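Local coordinates for protein D-mandelate dehydrogenase (Rhodotorula graminis, PDB 2W2K) that probably oxidises D-mandelate with a nicotinamide cofactor, as a member of the D-isomer specific 2-hydroxyacid dehydrogenase family, at residues B[126-138]-B[150-164]. Numbering follows the deposited sequence.
Sequences LSVFRLASYSERA and VHLEIGKSAHNPRGH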
loop_
_atom_site.group_PDB
_atom_site.type_symbol
_atom_site.label_atom_id
_atom_site.label_comp_id
_atom_site.label_asym_id
_atom_site.label_seq_id
_atom_site.Cartn_x
_atom_site.Cartn_y
_atom_site.Cartn_z
ATOM N N LEU B 126 -3.371 -1.296 3.958
ATOM C CA LEU B 126 -4.024 -0.312 3.088
ATOM C C LEU B 126 -5.155 -0.963 2.263
ATOM O O LEU B 126 -6.266 -0.427 2.217
ATOM C CB LEU B 126 -2.991 0.411 2.191
ATOM C CG LEU B 126 -2.058 1.422 2.895
ATOM C CD1 LEU B 126 -0.734 1.664 2.117
ATOM C CD2 LEU B 126 -2.760 2.759 3.186
ATOM N N SER B 127 -4.889 -2.121 1.645
ATOM C CA SER B 127 -5.927 -2.828 0.861
ATOM C C SER B 127 -7.232 -3.140 1.633
ATOM O O SER B 127 -8.334 -2.903 1.112
ATOM C CB SER B 127 -5.359 -4.108 0.196
ATOM O OG SER B 127 -6.303 -4.658 -0.715
ATOM N N VAL B 128 -7.111 -3.660 2.856
ATOM C CA VAL B 128 -8.297 -4.081 3.634
ATOM C C VAL B 128 -9.107 -2.896 4.194
ATOM O O VAL B 128 -10.335 -3.016 4.391
ATOM C CB VAL B 128 -7.966 -5.151 4.759
ATOM C CG1 VAL B 128 -7.377 -6.456 4.141
ATOM C CG2 VAL B 128 -7.037 -4.609 5.860
ATOM N N PHE B 129 -8.445 -1.764 4.454
ATOM C CA PHE B 129 -9.141 -0.548 4.915
ATOM C C PHE B 129 -9.879 0.162 3.756
ATOM O O PHE B 129 -10.978 0.696 3.957
ATOM C CB PHE B 129 -8.181 0.441 5.620
ATOM C CG PHE B 129 -8.068 0.239 7.138
ATOM C CD1 PHE B 129 -6.972 -0.435 7.690
ATOM C CD2 PHE B 129 -9.050 0.771 8.014
ATOM C CE1 PHE B 129 -6.852 -0.612 9.091
ATOM C CE2 PHE B 129 -8.955 0.597 9.410
ATOM C CZ PHE B 129 -7.857 -0.103 9.956
ATOM N N ARG B 130 -9.291 0.123 2.556
ATOM C CA ARG B 130 -9.759 0.915 1.380
ATOM C C ARG B 130 -10.607 0.131 0.345
ATOM O O ARG B 130 -11.201 0.729 -0.574
ATOM C CB ARG B 130 -8.529 1.579 0.715
ATOM C CG ARG B 130 -7.745 2.533 1.698
ATOM C CD ARG B 130 -8.649 3.712 2.294
ATOM N NE ARG B 130 -9.131 4.519 1.168
ATOM C CZ ARG B 130 -8.460 5.522 0.606
ATOM N NH1 ARG B 130 -7.295 5.956 1.128
ATOM N NH2 ARG B 130 -8.957 6.097 -0.499
ATOM N N LEU B 131 -10.668 -1.197 0.523
ATOM C CA LEU B 131 -11.327 -2.130 -0.425
ATOM C C LEU B 131 -10.739 -2.017 -1.862
ATOM O O LEU B 131 -11.462 -2.042 -2.864
ATOM C CB LEU B 131 -12.884 -1.974 -0.390
ATOM C CG LEU B 131 -13.470 -1.993 1.045
ATOM C CD1 LEU B 131 -14.965 -1.663 1.054
ATOM C CD2 LEU B 131 -13.175 -3.333 1.756
ATOM N N ALA B 132 -9.414 -1.916 -1.936
ATOM C CA ALA B 132 -8.718 -1.661 -3.210
ATOM C C ALA B 132 -8.703 -2.875 -4.143
ATOM O O ALA B 132 -8.687 -2.732 -5.383
ATOM C CB ALA B 132 -7.295 -1.169 -2.939
ATOM N N SER B 133 -8.700 -4.069 -3.556
ATOM C CA SER B 133 -8.706 -5.314 -4.330
ATOM C C SER B 133 -9.980 -5.423 -5.198
ATOM O O SER B 133 -9.911 -5.762 -6.394
ATOM C CB SER B 133 -8.533 -6.532 -3.410
ATOM O OG SER B 133 -8.449 -7.723 -4.181
ATOM N N TYR B 134 -11.124 -5.115 -4.588
ATOM C CA TYR B 134 -12.431 -5.064 -5.267
ATOM C C TYR B 134 -12.445 -3.970 -6.354
ATOM O O TYR B 134 -12.936 -4.196 -7.479
ATOM C CB TYR B 134 -13.524 -4.818 -4.220
ATOM C CG TYR B 134 -14.966 -4.815 -4.714
ATOM C CD1 TYR B 134 -15.507 -5.938 -5.357
ATOM C CD2 TYR B 134 -15.788 -3.711 -4.498
ATOM C CE1 TYR B 134 -16.847 -5.947 -5.799
ATOM C CE2 TYR B 134 -17.131 -3.708 -4.927
ATOM C CZ TYR B 134 -17.650 -4.837 -5.570
ATOM O OH TYR B 134 -18.969 -4.858 -5.989
ATOM N N SER B 135 -11.923 -2.789 -6.022
ATOM C CA SER B 135 -11.792 -1.694 -6.981
ATOM C C SER B 135 -10.963 -2.077 -8.228
ATOM O O SER B 135 -11.355 -1.723 -9.352
ATOM C CB SER B 135 -11.203 -0.442 -6.294
ATOM O OG SER B 135 -11.289 0.716 -7.117
ATOM N N GLU B 136 -9.835 -2.781 -8.041
ATOM C CA GLU B 136 -9.022 -3.242 -9.193
ATOM C C GLU B 136 -9.844 -4.154 -10.129
ATOM O O GLU B 136 -9.846 -3.973 -11.358
ATOM C CB GLU B 136 -7.721 -3.955 -8.750
ATOM C CG GLU B 136 -6.669 -3.060 -8.057
ATOM C CD GLU B 136 -5.212 -3.618 -8.131
ATOM O OE1 GLU B 136 -4.873 -4.340 -9.097
ATOM O OE2 GLU B 136 -4.387 -3.304 -7.235
ATOM N N ARG B 137 -10.549 -5.126 -9.553
ATOM C CA ARG B 137 -11.348 -6.069 -10.376
ATOM C C ARG B 137 -12.455 -5.384 -11.188
ATOM O O ARG B 137 -12.676 -5.738 -12.357
ATOM C CB ARG B 137 -11.887 -7.230 -9.531
ATOM C CG ARG B 137 -10.780 -8.191 -9.140
ATOM C CD ARG B 137 -11.236 -9.567 -8.664
ATOM N NE ARG B 137 -12.320 -9.568 -7.688
ATOM C CZ ARG B 137 -12.202 -9.298 -6.390
ATOM N NH1 ARG B 137 -11.048 -8.949 -5.849
ATOM N NH2 ARG B 137 -13.270 -9.364 -5.629
ATOM N N ALA B 138 -13.113 -4.389 -10.582
ATOM C CA ALA B 138 -14.089 -3.529 -11.281
ATOM C C ALA B 138 -13.472 -2.725 -12.438
ATOM O O ALA B 138 -14.055 -2.645 -13.540
ATOM C CB ALA B 138 -14.763 -2.592 -10.295
ATOM N N VAL B 150 -19.206 0.828 -8.671
ATOM C CA VAL B 150 -18.262 0.368 -7.624
ATOM C C VAL B 150 -17.579 1.531 -6.888
ATOM O O VAL B 150 -17.335 1.439 -5.681
ATOM C CB VAL B 150 -17.262 -0.671 -8.179
ATOM C CG1 VAL B 150 -16.078 -0.893 -7.211
ATOM C CG2 VAL B 150 -17.981 -1.992 -8.410
ATOM N N HIS B 151 -17.327 2.628 -7.605
ATOM C CA HIS B 151 -16.854 3.900 -7.026
ATOM C C HIS B 151 -17.781 4.347 -5.889
ATOM O O HIS B 151 -17.318 4.688 -4.788
ATOM C CB HIS B 151 -16.759 4.982 -8.110
ATOM C CG HIS B 151 -16.296 6.321 -7.610
ATOM N ND1 HIS B 151 -17.167 7.310 -7.204
ATOM C CD2 HIS B 151 -15.055 6.841 -7.479
ATOM C CE1 HIS B 151 -16.478 8.372 -6.822
ATOM N NE2 HIS B 151 -15.194 8.118 -6.994
ATOM N N LEU B 152 -19.089 4.305 -6.139
ATOM C CA LEU B 152 -20.083 4.695 -5.114
ATOM C C LEU B 152 -20.211 3.664 -3.980
ATOM O O LEU B 152 -20.252 4.041 -2.803
ATOM C CB LEU B 152 -21.449 5.000 -5.745
ATOM C CG LEU B 152 -21.493 6.216 -6.695
ATOM C CD1 LEU B 152 -22.899 6.423 -7.250
ATOM C CD2 LEU B 152 -20.977 7.525 -6.061
ATOM N N GLU B 153 -20.238 2.376 -4.333
ATOM C CA GLU B 153 -20.381 1.290 -3.362
ATOM C C GLU B 153 -19.260 1.319 -2.296
ATOM O O GLU B 153 -19.526 1.162 -1.090
ATOM C CB GLU B 153 -20.421 -0.070 -4.078
ATOM C CG GLU B 153 -20.724 -1.288 -3.158
ATOM C CD GLU B 153 -20.440 -2.650 -3.808
ATOM O OE1 GLU B 153 -20.422 -2.750 -5.062
ATOM O OE2 GLU B 153 -20.247 -3.640 -3.057
ATOM N N ILE B 154 -18.019 1.522 -2.746
ATOM C CA ILE B 154 -16.833 1.534 -1.833
ATOM C C ILE B 154 -16.925 2.662 -0.768
ATOM O O ILE B 154 -16.434 2.511 0.343
ATOM C CB ILE B 154 -15.493 1.551 -2.653
ATOM C CG1 ILE B 154 -15.298 0.183 -3.341
ATOM C CG2 ILE B 154 -14.244 1.921 -1.772
ATOM C CD1 ILE B 154 -14.153 0.114 -4.373
ATOM N N GLY B 155 -17.579 3.776 -1.111
ATOM C CA GLY B 155 -17.739 4.894 -0.200
ATOM C C GLY B 155 -18.597 4.576 1.016
ATOM O O GLY B 155 -18.516 5.286 2.028
ATOM N N LYS B 156 -19.415 3.528 0.921
ATOM C CA LYS B 156 -20.253 3.083 2.063
ATOM C C LYS B 156 -19.476 2.369 3.179
ATOM O O LYS B 156 -20.003 2.196 4.276
ATOM C CB LYS B 156 -21.379 2.136 1.591
ATOM C CG LYS B 156 -22.300 2.689 0.490
ATOM C CD LYS B 156 -22.725 4.139 0.756
ATOM N N SER B 157 -18.256 1.894 2.887
ATOM C CA SER B 157 -17.548 0.975 3.817
ATOM C C SER B 157 -16.054 1.270 4.023
ATOM O O SER B 157 -15.442 0.755 4.975
ATOM C CB SER B 157 -17.680 -0.506 3.362
ATOM O OG SER B 157 -19.039 -0.948 3.286
ATOM N N ALA B 158 -15.460 2.051 3.131
ATOM C CA ALA B 158 -14.014 2.357 3.232
ATOM C C ALA B 158 -13.672 3.378 4.351
ATOM O O ALA B 158 -14.416 4.363 4.553
ATOM C CB ALA B 158 -13.486 2.835 1.860
ATOM N N HIS B 159 -12.545 3.156 5.052
ATOM C CA HIS B 159 -12.051 4.036 6.150
ATOM C C HIS B 159 -10.546 4.380 6.045
ATOM O O HIS B 159 -9.777 3.551 5.530
ATOM C CB HIS B 159 -12.301 3.350 7.514
ATOM C CG HIS B 159 -13.644 3.653 8.117
ATOM N ND1 HIS B 159 -14.687 2.749 8.111
ATOM C CD2 HIS B 159 -14.103 4.753 8.756
ATOM C CE1 HIS B 159 -15.737 3.287 8.709
ATOM N NE2 HIS B 159 -15.412 4.505 9.105
ATOM N N ASN B 160 -10.109 5.570 6.511
ATOM C CA ASN B 160 -8.646 5.815 6.705
ATOM C C ASN B 160 -8.109 4.969 7.878
ATOM O O ASN B 160 -8.779 4.878 8.921
ATOM C CB ASN B 160 -8.312 7.296 6.986
ATOM C CG ASN B 160 -8.651 8.231 5.820
ATOM O OD1 ASN B 160 -8.530 7.861 4.648
ATOM N ND2 ASN B 160 -9.050 9.463 6.150
ATOM N N PRO B 161 -6.925 4.313 7.712
ATOM C CA PRO B 161 -6.293 3.681 8.897
ATOM C C PRO B 161 -6.091 4.655 10.090
ATOM O O PRO B 161 -6.183 4.230 11.272
ATOM C CB PRO B 161 -4.941 3.159 8.336
ATOM C CG PRO B 161 -5.235 2.893 6.842
ATOM C CD PRO B 161 -6.138 4.079 6.472
ATOM N N ARG B 162 -5.846 5.944 9.789
ATOM C CA ARG B 162 -5.564 6.977 10.806
ATOM C C ARG B 162 -6.558 6.910 11.975
ATOM O O ARG B 162 -7.774 6.932 11.760
ATOM C CB ARG B 162 -5.579 8.396 10.182
ATOM C CG ARG B 162 -5.151 9.511 11.160
ATOM C CD ARG B 162 -5.034 10.844 10.412
ATOM N NE ARG B 162 -4.865 11.972 11.324
ATOM N N GLY B 163 -6.017 6.838 13.197
ATOM C CA GLY B 163 -6.800 6.884 14.456
ATOM C C GLY B 163 -7.441 5.563 14.864
ATOM O O GLY B 163 -8.024 5.466 15.959
ATOM N N HIS B 164 -7.328 4.541 14.009
ATOM C CA HIS B 164 -7.823 3.186 14.323
ATOM C C HIS B 164 -6.715 2.349 14.964
ATOM O O HIS B 164 -5.531 2.688 14.854
ATOM C CB HIS B 164 -8.369 2.471 13.075
ATOM C CG HIS B 164 -9.598 3.116 12.491
ATOM N ND1 HIS B 164 -9.535 4.129 11.556
ATOM C CD2 HIS B 164 -10.916 2.865 12.686
ATOM C CE1 HIS B 164 -10.762 4.492 11.219
ATOM N NE2 HIS B 164 -11.617 3.749 11.901
HETATM O O HOH W 1 -12.825 -0.125 5.946
HETATM O O HOH W 2 -6.618 6.068 3.856
#
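Phe129 lays most of its side chain against residues 159-164. Its CB sits 3.5 Å from His159 O; CG and CD1 rest on Pro161 CG, CD2 lies near His159 O, CE2 reaches over the His164 ring, 4.0 Å from its CG, and CZ meets His164 CB. Pro161 CA lies over the centre of one face of the phenyl ring, a CH-pi contact, 4.0 Å from its centroid, while the Phe129 and His164 planes are inclined at 51°. The carbonyl of Phe129, near the end of helix 114-130, receives His159 N at 3.1 Å in an almost straight N-H...O bond (169°), and a water links it to Ser157 O.

Past the break at Leu131, which N-caps the next helix, the segments 132-138 and 150-154 run almost antiparallel. With CG anti to the backbone N (chi1 -176°), the Tyr134 ring is sent toward helix 150-154, where it crosses Glu153 at about a right angle and gives its OH to the syn side of OE1 at 2.7 Å; OE2 forms a salt bridge with Lys297. Val150 CG1 touches both Tyr134 CE2 and Ala138 CB, and Ile154 CD1 meets Ser135 CB at 3.6 Å.

Arg130 NH1 and Asn160 OD1 share a water, while NH1 also bonds to the backbone of the second protein chain of the assembly. The contact is largely apolar; the Phe129 carbonyl takes both His159 N and a water, and Glu153 is probably kept ionised by Lys297.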